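Local coordinates for NAD-dependent protein deacylase 2 (Archaeoglobus fulgidus, PDB 4TWJ) that removes acyl groups from protein lysines with consumption of NAD, and deacetylates the chromatin protein Alba, thereby strengthening its binding to DNA, at residues A[110-122]-A[163-177]. Sequence-based numbering, arbitrary orientation.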
ATOM      1  N   GLY A 110     -11.006  -2.996  -8.013  1.00 21.37           N
ATOM      2  CA  GLY A 110     -11.782  -4.225  -7.829  1.00 21.13           C
ATOM      3  C   GLY A 110     -11.252  -5.211  -6.797  1.00 20.86           C
ATOM      4  O   GLY A 110     -11.875  -6.247  -6.557  1.00 21.14           O
ATOM      5  N   SER A 111     -10.111  -4.909  -6.179  1.00 20.47           N
ATOM      6  CA  SER A 111      -9.587  -5.761  -5.112  1.00 20.14           C
ATOM      7  C   SER A 111     -10.542  -5.717  -3.923  1.00 20.50           C
ATOM      8  O   SER A 111     -11.094  -4.667  -3.601  1.00 20.93           O
ATOM      9  CB  SER A 111      -8.186  -5.318  -4.675  1.00 19.72           C
ATOM     10  OG  SER A 111      -7.231  -5.503  -5.706  1.00 19.59           O
ATOM     11  N   ARG A 112     -10.742  -6.863  -3.283  1.00 20.74           N
ATOM     12  CA  ARG A 112     -11.658  -6.960  -2.151  1.00 21.44           C
ATOM     13  C   ARG A 112     -10.908  -7.133  -0.838  1.00 20.19           C
ATOM     14  O   ARG A 112     -11.119  -6.375   0.108  1.00 21.07           O
ATOM     15  CB  ARG A 112     -12.622  -8.120  -2.354  1.00 22.94           C
ATOM     16  CG  ARG A 112     -13.563  -7.916  -3.528  1.00 24.93           C
ATOM     17  CD  ARG A 112     -14.677  -8.945  -3.506  1.00 26.76           C
ATOM     18  NE  ARG A 112     -15.466  -8.934  -4.732  1.00 29.08           N
ATOM     19  CZ  ARG A 112     -16.469  -9.769  -4.988  1.00 30.32           C
ATOM     20  NH1 ARG A 112     -16.820 -10.692  -4.097  1.00 30.92           N
ATOM     21  NH2 ARG A 112     -17.126  -9.680  -6.138  1.00 31.42           N
ATOM     22  N   ARG A 113     -10.039  -8.136  -0.785  1.00 18.44           N
ATOM     23  CA  ARG A 113      -9.283  -8.436   0.426  1.00 17.62           C
ATOM     24  C   ARG A 113      -8.057  -7.533   0.526  1.00 16.64           C
ATOM     25  O   ARG A 113      -6.940  -7.959   0.234  1.00 16.70           O
ATOM     26  CB  ARG A 113      -8.869  -9.908   0.441  1.00 17.88           C
ATOM     27  N   VAL A 114      -8.279  -6.287   0.939  1.00 15.76           N
ATOM     28  CA  VAL A 114      -7.213  -5.287   1.047  1.00 15.09           C
ATOM     29  C   VAL A 114      -6.985  -4.909   2.510  1.00 14.59           C
ATOM     30  O   VAL A 114      -7.910  -4.467   3.198  1.00 15.00           O
ATOM     31  CB  VAL A 114      -7.545  -4.014   0.235  1.00 15.00           C
ATOM     32  CG1 VAL A 114      -6.438  -2.975   0.371  1.00 14.97           C
ATOM     33  CG2 VAL A 114      -7.775  -4.360  -1.230  1.00 15.03           C
ATOM     34  N   LEU A 115      -5.754  -5.096   2.978  1.00 13.79           N
ATOM     35  CA  LEU A 115      -5.366  -4.733   4.336  1.00 13.40           C
ATOM     36  C   LEU A 115      -4.591  -3.415   4.313  1.00 13.25           C
ATOM     37  O   LEU A 115      -3.441  -3.359   3.865  1.00 12.78           O
ATOM     38  CB  LEU A 115      -4.530  -5.851   4.968  1.00 13.36           C
ATOM     39  CG  LEU A 115      -5.267  -7.183   5.135  1.00 13.43           C
ATOM     40  CD1 LEU A 115      -4.308  -8.290   5.551  1.00 13.47           C
ATOM     41  CD2 LEU A 115      -6.402  -7.051   6.142  1.00 13.65           C
ATOM     42  N   GLU A 116      -5.246  -2.355   4.781  1.00 12.97           N
ATOM     43  CA  GLU A 116      -4.681  -1.007   4.764  1.00 13.06           C
ATOM     44  C   GLU A 116      -3.880  -0.752   6.037  1.00 12.69           C
ATOM     45  O   GLU A 116      -4.417  -0.304   7.056  1.00 12.37           O
ATOM     46  CB  GLU A 116      -5.791   0.035   4.588  1.00 13.63           C
ATOM     47  CG  GLU A 116      -6.456  -0.032   3.222  1.00 14.21           C
ATOM     48  CD  GLU A 116      -7.593   0.956   3.065  1.00 14.76           C
ATOM     49  OE1 GLU A 116      -7.612   1.673   2.045  1.00 15.23           O
ATOM     50  OE2 GLU A 116      -8.466   1.008   3.956  1.00 15.81           O
ATOM     51  N   LEU A 117      -2.588  -1.054   5.968  1.00 12.11           N
ATOM     52  CA  LEU A 117      -1.696  -0.930   7.116  1.00 12.05           C
ATOM     53  C   LEU A 117      -1.664   0.474   7.693  1.00 12.21           C
ATOM     54  O   LEU A 117      -1.520   0.642   8.901  1.00 12.09           O
ATOM     55  CB  LEU A 117      -0.272  -1.320   6.728  1.00 11.98           C
ATOM     56  CG  LEU A 117      -0.041  -2.777   6.329  1.00 12.09           C
ATOM     57  CD1 LEU A 117       1.413  -2.948   5.915  1.00 12.13           C
ATOM     58  CD2 LEU A 117      -0.409  -3.735   7.449  1.00 12.08           C
ATOM     59  N   HIS A 118      -1.787   1.474   6.829  1.00 12.32           N
ATOM     60  CA  HIS A 118      -1.677   2.864   7.255  1.00 12.55           C
ATOM     61  C   HIS A 118      -2.992   3.621   7.135  1.00 13.20           C
ATOM     62  O   HIS A 118      -2.999   4.857   7.100  1.00 13.30           O
ATOM     63  CB  HIS A 118      -0.576   3.551   6.460  1.00 12.42           C
ATOM     64  CG  HIS A 118       0.768   2.922   6.651  1.00 12.26           C
ATOM     65  ND1 HIS A 118       1.706   2.845   5.646  1.00 12.33           N
ATOM     66  CD2 HIS A 118       1.325   2.330   7.734  1.00 12.37           C
ATOM     67  CE1 HIS A 118       2.789   2.242   6.105  1.00 12.27           C
ATOM     68  NE2 HIS A 118       2.584   1.920   7.369  1.00 12.32           N
ATOM     69  N   GLY A 119      -4.096   2.879   7.110  1.00 13.71           N
ATOM     70  CA  GLY A 119      -5.425   3.470   6.997  1.00 14.37           C
ATOM     71  C   GLY A 119      -5.675   4.090   5.638  1.00 15.02           C
ATOM     72  O   GLY A 119      -5.108   3.661   4.631  1.00 14.80           O
ATOM     73  N   SER A 120      -6.532   5.107   5.606  1.00 15.80           N
ATOM     74  CA  SER A 120      -6.876   5.781   4.355  1.00 16.72           C
ATOM     75  C   SER A 120      -7.515   7.131   4.629  1.00 17.30           C
ATOM     76  O   SER A 120      -7.849   7.443   5.768  1.00 16.96           O
ATOM     77  CB  SER A 120      -7.849   4.934   3.534  1.00 17.12           C
ATOM     78  OG  SER A 120      -9.159   5.007   4.070  1.00 17.56           O
ATOM     79  N   MET A 121      -7.707   7.908   3.567  1.00 18.39           N
ATOM     80  CA  MET A 121      -8.317   9.236   3.665  1.00 19.42           C
ATOM     81  C   MET A 121      -9.838   9.195   3.814  1.00 19.26           C
ATOM     82  O   MET A 121     -10.455  10.230   4.060  1.00 19.16           O
ATOM     83  CB  MET A 121      -7.977  10.062   2.419  1.00 20.67           C
ATOM     84  CG  MET A 121      -6.494  10.300   2.199  1.00 21.81           C
ATOM     85  SD  MET A 121      -5.759  11.319   3.488  1.00 24.01           S
ATOM     86  CE  MET A 121      -6.684  12.833   3.312  1.00 23.38           C
ATOM     87  N   ASP A 122     -10.430   8.008   3.680  1.00 18.77           N
ATOM     88  CA  ASP A 122     -11.889   7.836   3.622  1.00 19.20           C
ATOM     89  C   ASP A 122     -12.660   8.471   4.783  1.00 18.08           C
ATOM     90  O   ASP A 122     -13.719   9.064   4.576  1.00 17.38           O
ATOM     91  CB  ASP A 122     -12.230   6.342   3.566  1.00 20.41           C
ATOM     92  CG  ASP A 122     -13.644   6.083   3.094  1.00 21.80           C
ATOM     93  OD1 ASP A 122     -14.046   6.673   2.070  1.00 23.58           O
ATOM     94  OD2 ASP A 122     -14.352   5.288   3.745  1.00 23.58           O
ATOM     95  N   VAL A 163      -2.456   6.447   9.318  1.00 12.73           N
ATOM     96  CA  VAL A 163      -1.357   6.313  10.260  1.00 12.42           C
ATOM     97  C   VAL A 163      -0.239   7.240   9.799  1.00 12.25           C
ATOM     98  O   VAL A 163       0.364   7.012   8.752  1.00 12.27           O
ATOM     99  CB  VAL A 163      -0.834   4.865  10.316  1.00 12.43           C
ATOM    100  CG1 VAL A 163       0.328   4.755  11.295  1.00 12.35           C
ATOM    101  CG2 VAL A 163      -1.953   3.911  10.709  1.00 12.32           C
ATOM    102  N   LEU A 164       0.022   8.294  10.570  1.00 12.36           N
ATOM    103  CA  LEU A 164       1.150   9.172  10.297  1.00 12.42           C
ATOM    104  C   LEU A 164       2.392   8.588  10.944  1.00 12.37           C
ATOM    105  O   LEU A 164       2.296   7.747  11.837  1.00 11.69           O
ATOM    106  CB  LEU A 164       0.897  10.572  10.859  1.00 12.80           C
ATOM    107  CG  LEU A 164      -0.330  11.285  10.293  1.00 12.97           C
ATOM    108  CD1 LEU A 164      -0.496  12.644  10.959  1.00 13.11           C
ATOM    109  CD2 LEU A 164      -0.220  11.426   8.787  1.00 13.08           C
ATOM    110  N   PHE A 165       3.562   9.035  10.500  1.00 12.44           N
ATOM    111  CA  PHE A 165       4.802   8.629  11.154  1.00 12.66           C
ATOM    112  C   PHE A 165       4.726   8.980  12.638  1.00 12.72           C
ATOM    113  O   PHE A 165       4.241  10.049  13.009  1.00 12.72           O
ATOM    114  CB  PHE A 165       6.019   9.268  10.482  1.00 12.88           C
ATOM    115  CG  PHE A 165       6.388   8.619   9.176  1.00 13.26           C
ATOM    116  CD1 PHE A 165       7.236   7.521   9.151  1.00 13.32           C
ATOM    117  CD2 PHE A 165       5.872   9.087   7.975  1.00 13.53           C
ATOM    118  CE1 PHE A 165       7.571   6.907   7.954  1.00 13.53           C
ATOM    119  CE2 PHE A 165       6.204   8.481   6.773  1.00 13.72           C
ATOM    120  CZ  PHE A 165       7.054   7.386   6.761  1.00 13.70           C
ATOM    121  N   GLY A 166       5.153   8.045  13.481  1.00 12.78           N
ATOM    122  CA  GLY A 166       5.091   8.214  14.929  1.00 12.92           C
ATOM    123  C   GLY A 166       3.830   7.673  15.585  1.00 13.20           C
ATOM    124  O   GLY A 166       3.711   7.720  16.810  1.00 13.67           O
ATOM    125  N   GLU A 167       2.896   7.153  14.787  1.00 13.30           N
ATOM    126  CA  GLU A 167       1.678   6.533  15.312  1.00 13.49           C
ATOM    127  C   GLU A 167       1.740   5.016  15.182  1.00 13.41           C
ATOM    128  O   GLU A 167       2.337   4.500  14.240  1.00 13.28           O
ATOM    129  CB  GLU A 167       0.444   7.027  14.555  1.00 13.83           C
ATOM    130  CG  GLU A 167       0.192   8.517  14.676  1.00 14.20           C
ATOM    131  CD  GLU A 167      -1.200   8.901  14.220  1.00 14.42           C
ATOM    132  OE1 GLU A 167      -2.072   9.134  15.088  1.00 15.33           O
ATOM    133  OE2 GLU A 167      -1.431   8.953  12.998  1.00 14.25           O
ATOM    134  N   PRO A 168       1.092   4.293  16.111  1.00 13.61           N
ATOM    135  CA  PRO A 168       0.987   2.846  15.957  1.00 13.65           C
ATOM    136  C   PRO A 168      -0.030   2.486  14.880  1.00 13.61           C
ATOM    137  O   PRO A 168      -0.899   3.296  14.544  1.00 13.62           O
ATOM    138  CB  PRO A 168       0.501   2.389  17.334  1.00 13.81           C
ATOM    139  CG  PRO A 168      -0.301   3.534  17.834  1.00 13.93           C
ATOM    140  CD  PRO A 168       0.377   4.772  17.309  1.00 13.81           C
ATOM    141  N   LEU A 169       0.078   1.281  14.334  1.00 13.76           N
ATOM    142  CA  LEU A 169      -0.826   0.851  13.273  1.00 13.73           C
ATOM    143  C   LEU A 169      -2.094   0.269  13.878  1.00 14.19           C
ATOM    144  O   LEU A 169      -2.079  -0.170  15.031  1.00 14.49           O
ATOM    145  CB  LEU A 169      -0.160  -0.196  12.378  1.00 13.54           C
ATOM    146  CG  LEU A 169       0.772   0.349  11.296  1.00 13.46           C
ATOM    147  CD1 LEU A 169       1.954   1.107  11.877  1.00 13.48           C
ATOM    148  CD2 LEU A 169       1.244  -0.797  10.413  1.00 13.42           C
ATOM    149  N   PRO A 170      -3.190   0.250  13.101  1.00 14.87           N
ATOM    150  CA  PRO A 170      -4.409  -0.395  13.587  1.00 15.31           C
ATOM    151  C   PRO A 170      -4.147  -1.870  13.891  1.00 15.85           C
ATOM    152  O   PRO A 170      -3.599  -2.591  13.053  1.00 15.69           O
ATOM    153  CB  PRO A 170      -5.402  -0.218  12.430  1.00 15.44           C
ATOM    154  CG  PRO A 170      -4.575   0.105  11.236  1.00 15.51           C
ATOM    155  CD  PRO A 170      -3.365   0.816  11.754  1.00 15.13           C
ATOM    156  N   GLN A 171      -4.526  -2.297  15.092  1.00 16.48           N
ATOM    157  CA  GLN A 171      -4.107  -3.594  15.623  1.00 17.15           C
ATOM    158  C   GLN A 171      -4.716  -4.784  14.893  1.00 16.60           C
ATOM    159  O   GLN A 171      -4.017  -5.761  14.610  1.00 16.59           O
ATOM    160  CB  GLN A 171      -4.432  -3.682  17.112  1.00 18.39           C
ATOM    161  CG  GLN A 171      -3.603  -2.729  17.952  1.00 19.73           C
ATOM    162  CD  GLN A 171      -3.972  -2.753  19.419  1.00 21.47           C
ATOM    163  OE1 GLN A 171      -4.865  -3.490  19.844  1.00 23.53           O
ATOM    164  NE2 GLN A 171      -3.278  -1.947  20.206  1.00 22.41           N
ATOM    165  N   ARG A 172      -6.011  -4.705  14.594  1.00 16.16           N
ATOM    166  CA  ARG A 172      -6.697  -5.789  13.890  1.00 15.85           C
ATOM    167  C   ARG A 172      -6.087  -5.997  12.510  1.00 15.45           C
ATOM    168  O   ARG A 172      -5.798  -7.126  12.121  1.00 15.31           O
ATOM    169  CB  ARG A 172      -8.194  -5.499  13.763  1.00 16.32           C
ATOM    170  N   THR A 173      -5.878  -4.897  11.792  1.00 14.73           N
ATOM    171  CA  THR A 173      -5.326  -4.939  10.437  1.00 14.27           C
ATOM    172  C   THR A 173      -3.906  -5.496  10.452  1.00 13.83           C
ATOM    173  O   THR A 173      -3.558  -6.334   9.621  1.00 13.30           O
ATOM    174  CB  THR A 173      -5.340  -3.541   9.790  1.00 14.60           C
ATOM    175  OG1 THR A 173      -6.690  -3.059   9.743  1.00 15.16           O
ATOM    176  CG2 THR A 173      -4.777  -3.578   8.378  1.00 14.51           C
ATOM    177  N   LEU A 174      -3.095  -5.044  11.404  1.00 13.31           N
ATOM    178  CA  LEU A 174      -1.718  -5.524  11.499  1.00 13.33           C
ATOM    179  C   LEU A 174      -1.681  -7.020  11.810  1.00 13.31           C
ATOM    180  O   LEU A 174      -0.914  -7.753  11.194  1.00 13.17           O
ATOM    181  CB  LEU A 174      -0.927  -4.742  12.553  1.00 13.39           C
ATOM    182  CG  LEU A 174       0.560  -5.099  12.655  1.00 13.58           C
ATOM    183  CD1 LEU A 174       1.262  -4.996  11.306  1.00 13.64           C
ATOM    184  CD2 LEU A 174       1.238  -4.215  13.689  1.00 13.68           C
ATOM    185  N   PHE A 175      -2.513  -7.470  12.752  1.00 13.51           N
ATOM    186  CA  PHE A 175      -2.618  -8.905  13.067  1.00 13.86           C
ATOM    187  C   PHE A 175      -2.951  -9.714  11.821  1.00 13.72           C
ATOM    188  O   PHE A 175      -2.305 -10.722  11.538  1.00 13.55           O
ATOM    189  CB  PHE A 175      -3.686  -9.161  14.146  1.00 14.17           C
ATOM    190  CG  PHE A 175      -3.960 -10.627  14.405  1.00 14.69           C
ATOM    191  CD1 PHE A 175      -5.073 -11.254  13.852  1.00 14.87           C
ATOM    192  CD2 PHE A 175      -3.106 -11.375  15.202  1.00 15.21           C
ATOM    193  CE1 PHE A 175      -5.325 -12.597  14.089  1.00 15.11           C
ATOM    194  CE2 PHE A 175      -3.352 -12.720  15.445  1.00 15.26           C
ATOM    195  CZ  PHE A 175      -4.463 -13.332  14.887  1.00 15.29           C
ATOM    196  N   GLU A 176      -3.953  -9.270  11.068  1.00 13.82           N
ATOM    197  CA  GLU A 176      -4.365  -9.996   9.867  1.00 14.12           C
ATOM    198  C   GLU A 176      -3.223 -10.058   8.858  1.00 13.16           C
ATOM    199  O   GLU A 176      -3.007 -11.090   8.228  1.00 12.79           O
ATOM    200  CB  GLU A 176      -5.602  -9.357   9.224  1.00 15.33           C
ATOM    201  CG  GLU A 176      -6.881  -9.539  10.029  1.00 16.75           C
ATOM    202  CD  GLU A 176      -7.296 -10.993  10.175  1.00 18.00           C
ATOM    203  OE1 GLU A 176      -7.762 -11.367  11.274  1.00 20.31           O
ATOM    204  OE2 GLU A 176      -7.160 -11.761   9.202  1.00 19.54           O
ATOM    205  N   ALA A 177      -2.496  -8.954   8.714  1.00 12.48           N
ATOM    206  CA  ALA A 177      -1.378  -8.886   7.773  1.00 11.94           C
ATOM    207  C   ALA A 177      -0.251  -9.828   8.191  1.00 11.85           C
ATOM    208  O   ALA A 177       0.346 -10.497   7.346  1.00 11.54           O
ATOM    209  CB  ALA A 177      -0.867  -7.459   7.654  1.00 11.93           C
TER
HETATM  210  O   HOH W   1      -6.812  -0.393   8.304  1.00 21.67           O
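Leu115 and Leu117 carry most of the apolar contact with helix 171-177. Leu117 CD2 meets Ala177 CB at 3.8 Å, and Leu117 CB touches Leu169 CD2, just before the helix. Leu115 CD1 rests on the backbone of the helix, 3.7 Å from Ala177 N, and its CD2 lies against Glu176 CB; the Leu115 and Glu176 side chains cross at about a right angle. Thr173 sits between the two leucines. With OG1 beside the backbone N (chi1 -59°), CG2 is anti to that N and faces Glu116 O at 3.5 Å, while OG1 reaches a water. That water donates to Glu116 O and also hydrogen-bonds Thr173 OG1, joining the strand end to the helix.

One direct hydrogen bond crosses the contact. Val163 N donates to His118 O at 2.8 Å; the bond is nearly straight at the hydrogen (164°), but the donor stands 53° out of the carbonyl plane. Val163 CG2 also packs 3.6 Å from His118 CA. Leu117 O is buried against carbon, with Leu169 CG at 3.3 Å and Pro170 CD close by, and has no hydrogen-bond partner.

The His118 ring has Leu169 CG at its edge, near the ring plane, and CB of the preceding Leu117 lies over one face, toward the rim. Its ND1 is hydrogen-bonded to Gln100 O, which would help to set the ring's rotation. His118 is the predicted proton acceptor. Val163 O hydrogen-bonds the modified side chain of the bound peptide, and His118, Phe165 and Leu169 pack on that group. Helix 171-182 packs against the edge strand 114-116 of the Rossmann-like parallel sheet, and the turn after the strand and the loop before the helix meet at the acyl-lysine site of a sirtuin.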